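Local structure of aldo-keto reductase family 1, member B4 (Aldose reductase) (Schistosoma japonicum, 4HBK) at residues Asn213-Ile218 with Ile287-Ser292; Lys226-Ala231 with Leu282-Ile287; Leu263-Arg268 with Met314-Thr319. The protein probably reduces aldehydes to alcohols with NADPH, as aldose reductases of the aldo-keto reductase family do. All blocks are in the same frame, centred on the assembly; numbering follows the deposited sequence.

The three contacts step outward through one (beta/alpha)8 barrel. Contact 1 lies within it, its centre about 4 Å from that of the chain; contact 2 is in the surrounding helical layer, its centre about 11 Å from that of contact 1, and contact 3 is between two peripheral helices, centred about 20 Å from contact 1 and 18 Å from contact 2. Contacts 1 and 2 share Ile287 and touch through Ile218 and Val228; contacts 2 and 3 touch where Met314 reaches Arg284. Along the chain, contact 2 is nested within the loop closed by contact 1, whereas contact 3 crosses both. So linked, 1 to 2 and 2 to 3, they run through the C-terminal strands and helices.

Contact 1. Residues Asn213-Ile218 with Ile287-Ser292; sequences NLQIEI and IVVPKS
Asn213 and Ile287 meet inside the barrel, where the amide nitrogen ND2 of Asn213 lies 3.9 Å from the methyl CD1 of Ile287. The two strands are not adjacent in the parallel sheet: strand 237-241 runs between them, which agrees with a separation of 8.9 Å between the CA atoms of Gln215 and Ile287. Contact is therefore made by side chains alone, on the barrel's inner side, past strand 237-241, and no hydrogen bond joins the segments. In Asn213 the amide carbon CG stands opposite the backbone nitrogen (chi1 175°), which carries ND2 toward Ile287. ND2 is also hydrogen-bonded to Thr237 and Thr239 of the intervening strand, so the nitrogen meets the methyl only by van der Waals contact. Ile287 answers with CD1, whose second torsion of 104° is far from a staggered value. Two residues on, Gln215 extends through CB and CG with chi2 at 175°. Its NE2 comes within 4.5 Å of Val289 CG2, a loose approach, while a hydrogen bond to Asp77 holds the same nitrogen. The nearest atoms of the Gln215 and Lys111 side chains are about 3 Å apart; Lys111 is predicted to lower the pKa of Tyr82, the predicted proton donor. The chemistry implies a division: both amide nitrogens hydrogen-bond to residues outside the two segments, and what passes between the segments is weak amide-to-methyl van der Waals contact.

Contact 2. Residues Lys226-Ala231 with Leu282-Ile287; sequences KLVEYA and LQRKLI
Val228 packs on Arg284 and Leu286 in a small helix-to-loop contact, half apolar, half methyl against guanidinium, in the outer layer of the (beta/alpha)8, or TIM, barrel. Helix 225-233 follows strand 213-217, and residues 284-286 carry the chain from helix 273-283 into strand 287-288; the contact therefore joins the sixth helical element to the approach to the last strand of the barrel. Several observations support this reading. No hydrogen bond crosses between the segments, and the closest CA atoms, those of Val228 and Leu286, are 8.9 Å apart, leaving room for side chains only. Lys285, with a positive phi of 69°, marks the turn at which the chain leaves its helix, and Leu286 then leans on Val238 of strand 237-241. The isobutyl end of Leu286 also comes close to helix 225-233, its CD2 lying 4.0 Å from Val228 CG1. Arg284 arrives from another direction: its chain bends at chi3 (51°), which brings the guanidinium group beside the valine. There NH2 is hydrogen-bonded to the carbonyl oxygen of Pro223, just ahead of the helix, so that the arginine ties this loop to the one before helix 225-233. Ile218 adds its own methyls to the cluster, touching both Val228 and Arg284. Against Val228 itself the guanidinium is set obliquely, with Arg284 NH2 3.6 Å from CG2 and 3.8 Å from CB.

Contact 3. Residues Leu263-Arg268 with Met314-Thr319; sequences LEIAHR and MHELNT
Ile265 reaches from helix 263-268 toward Glu316 and Leu317 and carries most of this contact. From CB, which points toward the facing helix, the longer branch leaves opposite the carbonyl carbon (chi1 -61°) and runs on nearly straight, chi2 being 167°. Ile265 CG1 is the first atom to meet a partner, lying 4.2 Å from Glu316 OE1. At the tip, Ile265 CD1 lies 3.9 Å from Glu316 OE1 and 3.9 Å from Leu317 CG, close also to both leucine methyls; the isoleucine and leucine thus meet tip to tip. Glu316 and Ile265 slide past each other in opposite directions, only OE1 touching the isoleucine, and the carboxylate ends on the more exposed side, near the exposed Glu264. There Glu264 OE2 is 4.2 Å from Glu316 OE2, an approach of like charges that is probably mildly unfavourable unless screened by water. Arg268 NH1, 5.3 Å from Glu316 OE1, may soften it, although its salt bridge is with Glu313. The two short segments run nearly antiparallel, at 161°, and their axes come no closer than 11.4 Å, so only side-chain ends meet. Both helices match the extra pair that aldo-keto reductases add to the barrel: helix 260-269 comes between strand 237-241 and helix 273-283, whose Val276 touches Ile265, and helix 311-319 follows helix 295-302, its Met314 resting on Tyr280 of helix 273-283.

Contact 1. Residues Asn213-Ile218 with Ile287-Ser292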
loop_
_atom_site.group_PDB
_atom_site.type_symbol
_atom_site.label_atom_id
_atom_site.label_comp_id
_atom_site.label_asym_id
_atom_site.label_seq_id
_atom_site.Cartn_x
_atom_site.Cartn_y
_atom_site.Cartn_z
ATOM N N ASN A 213 8.647 3.758 -3.961
ATOM C CA ASN A 213 7.524 2.849 -4.098
ATOM C C ASN A 213 6.233 3.576 -4.459
ATOM O O ASN A 213 6.015 4.717 -4.043
ATOM C CB ASN A 213 7.361 2.046 -2.802
ATOM C CG ASN A 213 6.139 1.158 -2.805
ATOM O OD1 ASN A 213 5.120 1.497 -2.201
ATOM N ND2 ASN A 213 6.233 0.003 -3.469
ATOM N N LEU A 214 5.398 2.917 -5.256
ATOM C CA LEU A 214 4.086 3.436 -5.615
ATOM C C LEU A 214 3.095 2.351 -5.219
ATOM O O LEU A 214 3.293 1.179 -5.568
ATOM C CB LEU A 214 4.002 3.688 -7.126
ATOM C CG LEU A 214 2.622 4.024 -7.706
ATOM C CD1 LEU A 214 2.146 5.402 -7.255
ATOM C CD2 LEU A 214 2.609 3.921 -9.236
ATOM N N GLN A 215 2.061 2.726 -4.471
ATOM C CA GLN A 215 1.023 1.780 -4.078
ATOM C C GLN A 215 -0.271 2.202 -4.753
ATOM O O GLN A 215 -0.692 3.345 -4.624
ATOM C CB GLN A 215 0.845 1.720 -2.544
ATOM C CG GLN A 215 -0.236 0.715 -2.090
ATOM C CD GLN A 215 -0.355 0.553 -0.563
ATOM O OE1 GLN A 215 -1.449 0.657 -0.013
ATOM N NE2 GLN A 215 0.764 0.274 0.112
ATOM N N ILE A 216 -0.888 1.282 -5.479
ATOM C CA ILE A 216 -2.074 1.575 -6.270
ATOM C C ILE A 216 -2.929 0.323 -6.318
ATOM O O ILE A 216 -2.442 -0.769 -6.014
ATOM C CB ILE A 216 -1.702 1.941 -7.721
ATOM C CG1 ILE A 216 -0.601 0.994 -8.243
ATOM C CG2 ILE A 216 -1.272 3.401 -7.812
ATOM C CD1 ILE A 216 -0.202 1.226 -9.710
ATOM N N GLU A 217 -4.191 0.474 -6.718
ATOM C CA GLU A 217 -5.078 -0.669 -6.901
ATOM C C GLU A 217 -4.643 -1.510 -8.090
ATOM O O GLU A 217 -4.559 -1.020 -9.220
ATOM C CB GLU A 217 -6.527 -0.214 -7.092
ATOM C CG GLU A 217 -7.471 -1.310 -7.584
ATOM C CD GLU A 217 -8.895 -0.796 -7.777
ATOM O OE1 GLU A 217 -9.157 0.392 -7.474
ATOM O OE2 GLU A 217 -9.750 -1.581 -8.231
ATOM N N ILE A 218 -4.367 -2.782 -7.826
ATOM C CA ILE A 218 -3.982 -3.715 -8.876
ATOM C C ILE A 218 -4.520 -5.119 -8.560
ATOM O O ILE A 218 -4.317 -5.658 -7.457
ATOM C CB ILE A 218 -2.444 -3.783 -9.057
ATOM C CG1 ILE A 218 -1.820 -2.389 -9.046
ATOM C CG2 ILE A 218 -2.077 -4.509 -10.355
ATOM C CD1 ILE A 218 -0.291 -2.433 -9.126
ATOM N N ILE A 287 4.752 -6.032 -5.274
ATOM C CA ILE A 287 4.558 -6.365 -3.869
ATOM C C ILE A 287 3.058 -6.518 -3.691
ATOM O O ILE A 287 2.295 -5.895 -4.419
ATOM C CB ILE A 287 5.053 -5.225 -2.959
ATOM C CG1 ILE A 287 6.577 -5.043 -3.098
ATOM C CG2 ILE A 287 4.673 -5.485 -1.522
ATOM C CD1 ILE A 287 6.977 -3.834 -3.923
ATOM N N VAL A 288 2.612 -7.354 -2.760
ATOM C CA VAL A 288 1.179 -7.437 -2.493
ATOM C C VAL A 288 0.889 -7.273 -1.008
ATOM O O VAL A 288 1.627 -7.793 -0.164
ATOM C CB VAL A 288 0.553 -8.760 -3.032
ATOM C CG1 VAL A 288 0.752 -8.862 -4.549
ATOM C CG2 VAL A 288 1.140 -9.976 -2.311
ATOM N N VAL A 289 -0.192 -6.565 -0.691
ATOM C CA VAL A 289 -0.579 -6.339 0.696
ATOM C C VAL A 289 -2.063 -6.679 0.903
ATOM O O VAL A 289 -2.875 -5.808 1.209
ATOM C CB VAL A 289 -0.246 -4.883 1.159
ATOM C CG1 VAL A 289 1.273 -4.662 1.191
ATOM C CG2 VAL A 289 -0.888 -3.860 0.238
ATOM N N PRO A 290 -2.416 -7.971 0.752
ATOM C CA PRO A 290 -3.804 -8.408 0.938
ATOM C C PRO A 290 -4.273 -8.122 2.361
ATOM O O PRO A 290 -3.570 -8.471 3.313
ATOM C CB PRO A 290 -3.730 -9.921 0.702
ATOM C CG PRO A 290 -2.327 -10.282 1.020
ATOM C CD PRO A 290 -1.513 -9.110 0.520
ATOM N N LYS A 291 -5.434 -7.485 2.490
ATOM C CA LYS A 291 -6.024 -7.167 3.790
ATOM C C LYS A 291 -6.805 -8.359 4.347
ATOM O O LYS A 291 -7.603 -8.974 3.645
ATOM C CB LYS A 291 -6.985 -5.984 3.649
ATOM C CG LYS A 291 -6.367 -4.746 3.033
ATOM C CD LYS A 291 -7.400 -3.632 2.809
ATOM C CE LYS A 291 -6.748 -2.362 2.243
ATOM N NZ LYS A 291 -6.474 -1.358 3.300
ATOM N N SER A 292 -6.588 -8.681 5.613
ATOM C CA SER A 292 -7.424 -9.676 6.264
ATOM C C SER A 292 -7.301 -9.623 7.778
ATOM O O SER A 292 -6.256 -9.271 8.317
ATOM C CB SER A 292 -7.099 -11.077 5.760
ATOM O OG SER A 292 -8.012 -12.010 6.307
#

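Contact 2. Residues Lys226-Ala231 with Leu282-Ile287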
loop_
_atom_site.group_PDB
_atom_site.type_symbol
_atom_site.label_atom_id
_atom_site.label_comp_id
_atom_site.label_asym_id
_atom_site.label_seq_id
_atom_site.Cartn_x
_atom_site.Cartn_y
_atom_site.Cartn_z
ATOM N N LYS A 226 -0.508 0.023 -17.855
ATOM C CA LYS A 226 0.250 1.177 -18.330
ATOM C C LYS A 226 0.971 1.930 -17.215
ATOM O O LYS A 226 2.138 2.294 -17.354
ATOM C CB LYS A 226 -0.637 2.124 -19.139
ATOM C CG LYS A 226 -1.026 1.560 -20.494
ATOM C CD LYS A 226 -1.835 2.556 -21.307
ATOM C CE LYS A 226 -2.025 2.059 -22.730
ATOM N NZ LYS A 226 -2.584 3.102 -23.635
ATOM N N LEU A 227 0.269 2.159 -16.114
ATOM C CA LEU A 227 0.850 2.841 -14.973
ATOM C C LEU A 227 1.950 1.993 -14.347
ATOM O O LEU A 227 3.009 2.504 -13.995
ATOM C CB LEU A 227 -0.229 3.146 -13.936
ATOM C CG LEU A 227 0.283 3.901 -12.712
ATOM C CD1 LEU A 227 1.061 5.140 -13.166
ATOM C CD2 LEU A 227 -0.873 4.266 -11.765
ATOM N N VAL A 228 1.700 0.696 -14.203
ATOM C CA VAL A 228 2.694 -0.183 -13.600
ATOM C C VAL A 228 3.957 -0.210 -14.448
ATOM O O VAL A 228 5.076 -0.140 -13.930
ATOM C CB VAL A 228 2.188 -1.621 -13.450
ATOM C CG1 VAL A 228 3.364 -2.541 -13.164
ATOM C CG2 VAL A 228 1.124 -1.715 -12.333
ATOM N N GLU A 229 3.781 -0.308 -15.760
ATOM C CA GLU A 229 4.937 -0.344 -16.645
ATOM C C GLU A 229 5.703 0.969 -16.553
ATOM O O GLU A 229 6.933 0.975 -16.484
ATOM C CB GLU A 229 4.513 -0.639 -18.083
ATOM C CG GLU A 229 4.082 -2.084 -18.294
ATOM C CD GLU A 229 3.770 -2.391 -19.752
ATOM O OE1 GLU A 229 3.757 -3.584 -20.116
ATOM O OE2 GLU A 229 3.538 -1.441 -20.537
ATOM N N TYR A 230 4.973 2.079 -16.540
ATOM C CA TYR A 230 5.609 3.373 -16.384
ATOM C C TYR A 230 6.412 3.459 -15.090
ATOM O O TYR A 230 7.588 3.811 -15.106
ATOM C CB TYR A 230 4.604 4.513 -16.402
ATOM C CG TYR A 230 5.242 5.774 -15.857
ATOM C CD1 TYR A 230 6.159 6.507 -16.622
ATOM C CD2 TYR A 230 4.974 6.201 -14.563
ATOM C CE1 TYR A 230 6.759 7.646 -16.115
ATOM C CE2 TYR A 230 5.573 7.337 -14.045
ATOM C CZ TYR A 230 6.458 8.056 -14.821
ATOM O OH TYR A 230 7.049 9.180 -14.290
ATOM N N ALA A 231 5.778 3.150 -13.965
ATOM C CA ALA A 231 6.468 3.274 -12.688
ATOM C C ALA A 231 7.746 2.419 -12.623
ATOM O O ALA A 231 8.794 2.893 -12.180
ATOM C CB ALA A 231 5.528 2.971 -11.512
ATOM N N LEU A 282 2.395 -11.233 -8.127
ATOM C CA LEU A 282 3.807 -11.439 -7.808
ATOM C C LEU A 282 4.663 -11.647 -9.074
ATOM O O LEU A 282 5.781 -11.127 -9.181
ATOM C CB LEU A 282 3.984 -12.593 -6.821
ATOM C CG LEU A 282 3.459 -12.341 -5.401
ATOM C CD1 LEU A 282 3.434 -13.636 -4.594
ATOM C CD2 LEU A 282 4.313 -11.302 -4.704
ATOM N N GLN A 283 4.127 -12.383 -10.042
ATOM C CA GLN A 283 4.873 -12.650 -11.274
ATOM C C GLN A 283 4.961 -11.425 -12.199
ATOM O O GLN A 283 5.766 -11.405 -13.132
ATOM C CB GLN A 283 4.340 -13.900 -11.985
ATOM C CG GLN A 283 4.585 -15.172 -11.145
ATOM C CD GLN A 283 4.253 -16.470 -11.861
ATOM O OE1 GLN A 283 4.021 -17.488 -11.223
ATOM N NE2 GLN A 283 4.238 -16.439 -13.184
ATOM N N ARG A 284 4.158 -10.399 -11.917
ATOM C CA ARG A 284 4.338 -9.105 -12.576
ATOM C C ARG A 284 5.324 -8.198 -11.816
ATOM O O ARG A 284 5.422 -7.000 -12.083
ATOM C CB ARG A 284 2.993 -8.400 -12.788
ATOM C CG ARG A 284 2.075 -9.091 -13.801
ATOM C CD ARG A 284 0.725 -8.371 -13.922
ATOM N NE ARG A 284 0.881 -6.933 -14.161
ATOM C CZ ARG A 284 -0.051 -6.022 -13.885
ATOM N NH1 ARG A 284 -1.215 -6.397 -13.360
ATOM N NH2 ARG A 284 0.184 -4.729 -14.129
ATOM N N LYS A 285 6.053 -8.786 -10.871
ATOM C CA LYS A 285 7.090 -8.086 -10.107
ATOM C C LYS A 285 6.513 -7.043 -9.156
ATOM O O LYS A 285 7.110 -5.986 -8.944
ATOM C CB LYS A 285 8.135 -7.468 -11.044
ATOM C CG LYS A 285 8.664 -8.464 -12.066
ATOM C CD LYS A 285 10.169 -8.382 -12.236
ATOM C CE LYS A 285 10.572 -7.412 -13.345
ATOM N NZ LYS A 285 11.993 -7.636 -13.808
ATOM N N LEU A 286 5.352 -7.362 -8.583
ATOM C CA LEU A 286 4.659 -6.472 -7.650
ATOM C C LEU A 286 4.826 -6.962 -6.219
ATOM O O LEU A 286 5.038 -8.153 -5.984
ATOM C CB LEU A 286 3.163 -6.420 -7.982
ATOM C CG LEU A 286 2.865 -6.016 -9.429
ATOM C CD1 LEU A 286 1.402 -6.218 -9.780
ATOM C CD2 LEU A 286 3.273 -4.558 -9.674
ATOM N N ILE A 287 4.752 -6.032 -5.274
ATOM C CA ILE A 287 4.558 -6.365 -3.869
ATOM C C ILE A 287 3.058 -6.518 -3.691
ATOM O O ILE A 287 2.295 -5.895 -4.419
ATOM C CB ILE A 287 5.053 -5.225 -2.959
ATOM C CG1 ILE A 287 6.577 -5.043 -3.098
ATOM C CG2 ILE A 287 4.673 -5.485 -1.522
ATOM C CD1 ILE A 287 6.977 -3.834 -3.923
#

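Contact 3. Residues Leu263-Arg268 with Met314-Thr319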
loop_
_atom_site.group_PDB
_atom_site.type_symbol
_atom_site.label_atom_id
_atom_site.label_comp_id
_atom_site.label_asym_id
_atom_site.label_seq_id
_atom_site.Cartn_x
_atom_site.Cartn_y
_atom_site.Cartn_z
ATOM N N LEU A 263 -10.587 -20.164 -11.194
ATOM C CA LEU A 263 -10.832 -21.458 -10.558
ATOM C C LEU A 263 -10.138 -22.601 -11.311
ATOM O O LEU A 263 -9.525 -23.488 -10.711
ATOM C CB LEU A 263 -12.341 -21.701 -10.439
ATOM C CG LEU A 263 -13.022 -20.922 -9.307
ATOM C CD1 LEU A 263 -14.537 -20.920 -9.446
ATOM C CD2 LEU A 263 -12.636 -21.508 -7.956
ATOM N N GLU A 264 -10.217 -22.565 -12.636
ATOM C CA GLU A 264 -9.514 -23.550 -13.442
ATOM C C GLU A 264 -8.033 -23.562 -13.111
ATOM O O GLU A 264 -7.464 -24.616 -12.848
ATOM C CB GLU A 264 -9.710 -23.253 -14.918
ATOM C CG GLU A 264 -11.111 -23.546 -15.384
ATOM C CD GLU A 264 -11.387 -22.999 -16.770
ATOM O OE1 GLU A 264 -12.549 -23.107 -17.221
ATOM O OE2 GLU A 264 -10.445 -22.464 -17.402
ATOM N N ILE A 265 -7.408 -22.387 -13.114
ATOM C CA ILE A 265 -5.968 -22.297 -12.870
ATOM C C ILE A 265 -5.594 -22.736 -11.450
ATOM O O ILE A 265 -4.603 -23.425 -11.252
ATOM C CB ILE A 265 -5.429 -20.879 -13.177
ATOM C CG1 ILE A 265 -5.666 -20.530 -14.650
ATOM C CG2 ILE A 265 -3.960 -20.773 -12.822
ATOM C CD1 ILE A 265 -5.456 -19.068 -14.975
ATOM N N ALA A 266 -6.390 -22.336 -10.466
ATOM C CA ALA A 266 -6.234 -22.834 -9.096
ATOM C C ALA A 266 -6.329 -24.361 -9.035
ATOM O O ALA A 266 -5.545 -25.015 -8.340
ATOM C CB ALA A 266 -7.285 -22.211 -8.191
ATOM N N HIS A 267 -7.298 -24.934 -9.746
ATOM C CA HIS A 267 -7.451 -26.386 -9.743
ATOM C C HIS A 267 -6.242 -27.062 -10.363
ATOM O O HIS A 267 -5.743 -28.063 -9.844
ATOM C CB HIS A 267 -8.701 -26.821 -10.509
ATOM C CG HIS A 267 -8.905 -28.303 -10.522
ATOM N ND1 HIS A 267 -9.129 -29.035 -9.375
ATOM C CD2 HIS A 267 -8.899 -29.199 -11.541
ATOM C CE1 HIS A 267 -9.261 -30.313 -9.683
ATOM N NE2 HIS A 267 -9.125 -30.438 -10.994
ATOM N N ARG A 268 -5.780 -26.515 -11.482
ATOM C CA ARG A 268 -4.661 -27.101 -12.198
ATOM C C ARG A 268 -3.430 -27.167 -11.308
ATOM O O ARG A 268 -2.682 -28.148 -11.331
ATOM C CB ARG A 268 -4.360 -26.291 -13.456
ATOM C CG ARG A 268 -3.224 -26.832 -14.311
ATOM C CD ARG A 268 -3.126 -26.017 -15.581
ATOM N NE ARG A 268 -4.436 -25.865 -16.210
ATOM C CZ ARG A 268 -4.843 -24.767 -16.842
ATOM N NH1 ARG A 268 -4.045 -23.708 -16.927
ATOM N NH2 ARG A 268 -6.054 -24.724 -17.388
ATOM N N MET A 314 -0.960 -16.621 -17.332
ATOM C CA MET A 314 -0.837 -15.192 -17.084
ATOM C C MET A 314 -1.649 -14.428 -18.104
ATOM O O MET A 314 -2.416 -13.529 -17.748
ATOM C CB MET A 314 0.629 -14.743 -17.115
ATOM C CG MET A 314 1.441 -15.253 -15.928
ATOM S SD MET A 314 0.930 -14.524 -14.348
ATOM C CE MET A 314 1.510 -12.841 -14.583
ATOM N N HIS A 315 -1.491 -14.796 -19.374
ATOM C CA HIS A 315 -2.180 -14.109 -20.458
ATOM C C HIS A 315 -3.692 -14.233 -20.329
ATOM O O HIS A 315 -4.419 -13.264 -20.553
ATOM C CB HIS A 315 -1.726 -14.653 -21.817
ATOM C CG HIS A 315 -2.323 -13.932 -22.986
ATOM N ND1 HIS A 315 -3.320 -14.477 -23.769
ATOM C CD2 HIS A 315 -2.076 -12.701 -23.496
ATOM C CE1 HIS A 315 -3.650 -13.620 -24.717
ATOM N NE2 HIS A 315 -2.914 -12.533 -24.575
ATOM N N GLU A 316 -4.162 -15.426 -19.970
ATOM C CA GLU A 316 -5.589 -15.672 -19.828
ATOM C C GLU A 316 -6.207 -14.745 -18.794
ATOM O O GLU A 316 -7.233 -14.120 -19.049
ATOM C CB GLU A 316 -5.880 -17.129 -19.460
ATOM C CG GLU A 316 -7.370 -17.420 -19.405
ATOM C CD GLU A 316 -7.706 -18.893 -19.192
ATOM O OE1 GLU A 316 -6.918 -19.617 -18.542
ATOM O OE2 GLU A 316 -8.770 -19.325 -19.679
ATOM N N LEU A 317 -5.577 -14.648 -17.626
ATOM C CA LEU A 317 -6.073 -13.755 -16.582
ATOM C C LEU A 317 -6.166 -12.320 -17.094
ATOM O O LEU A 317 -7.158 -11.636 -16.854
ATOM C CB LEU A 317 -5.202 -13.844 -15.323
ATOM C CG LEU A 317 -5.286 -15.187 -14.580
ATOM C CD1 LEU A 317 -4.178 -15.344 -13.551
ATOM C CD2 LEU A 317 -6.636 -15.337 -13.923
ATOM N N ASN A 318 -5.147 -11.871 -17.822
ATOM C CA ASN A 318 -5.178 -10.529 -18.406
ATOM C C ASN A 318 -6.318 -10.326 -19.404
ATOM O O ASN A 318 -7.061 -9.354 -19.306
ATOM C CB ASN A 318 -3.834 -10.163 -19.034
ATOM C CG ASN A 318 -2.783 -9.795 -17.992
ATOM O OD1 ASN A 318 -3.043 -8.998 -17.082
ATOM N ND2 ASN A 318 -1.592 -10.384 -18.113
ATOM N N THR A 319 -6.478 -11.249 -20.345
ATOM C CA THR A 319 -7.523 -11.088 -21.358
ATOM C C THR A 319 -8.953 -11.200 -20.799
ATOM O O THR A 319 -9.895 -10.652 -21.383
ATOM C CB THR A 319 -7.321 -12.034 -22.568
ATOM O OG1 THR A 319 -7.567 -13.389 -22.179
ATOM C CG2 THR A 319 -5.911 -11.918 -23.099
#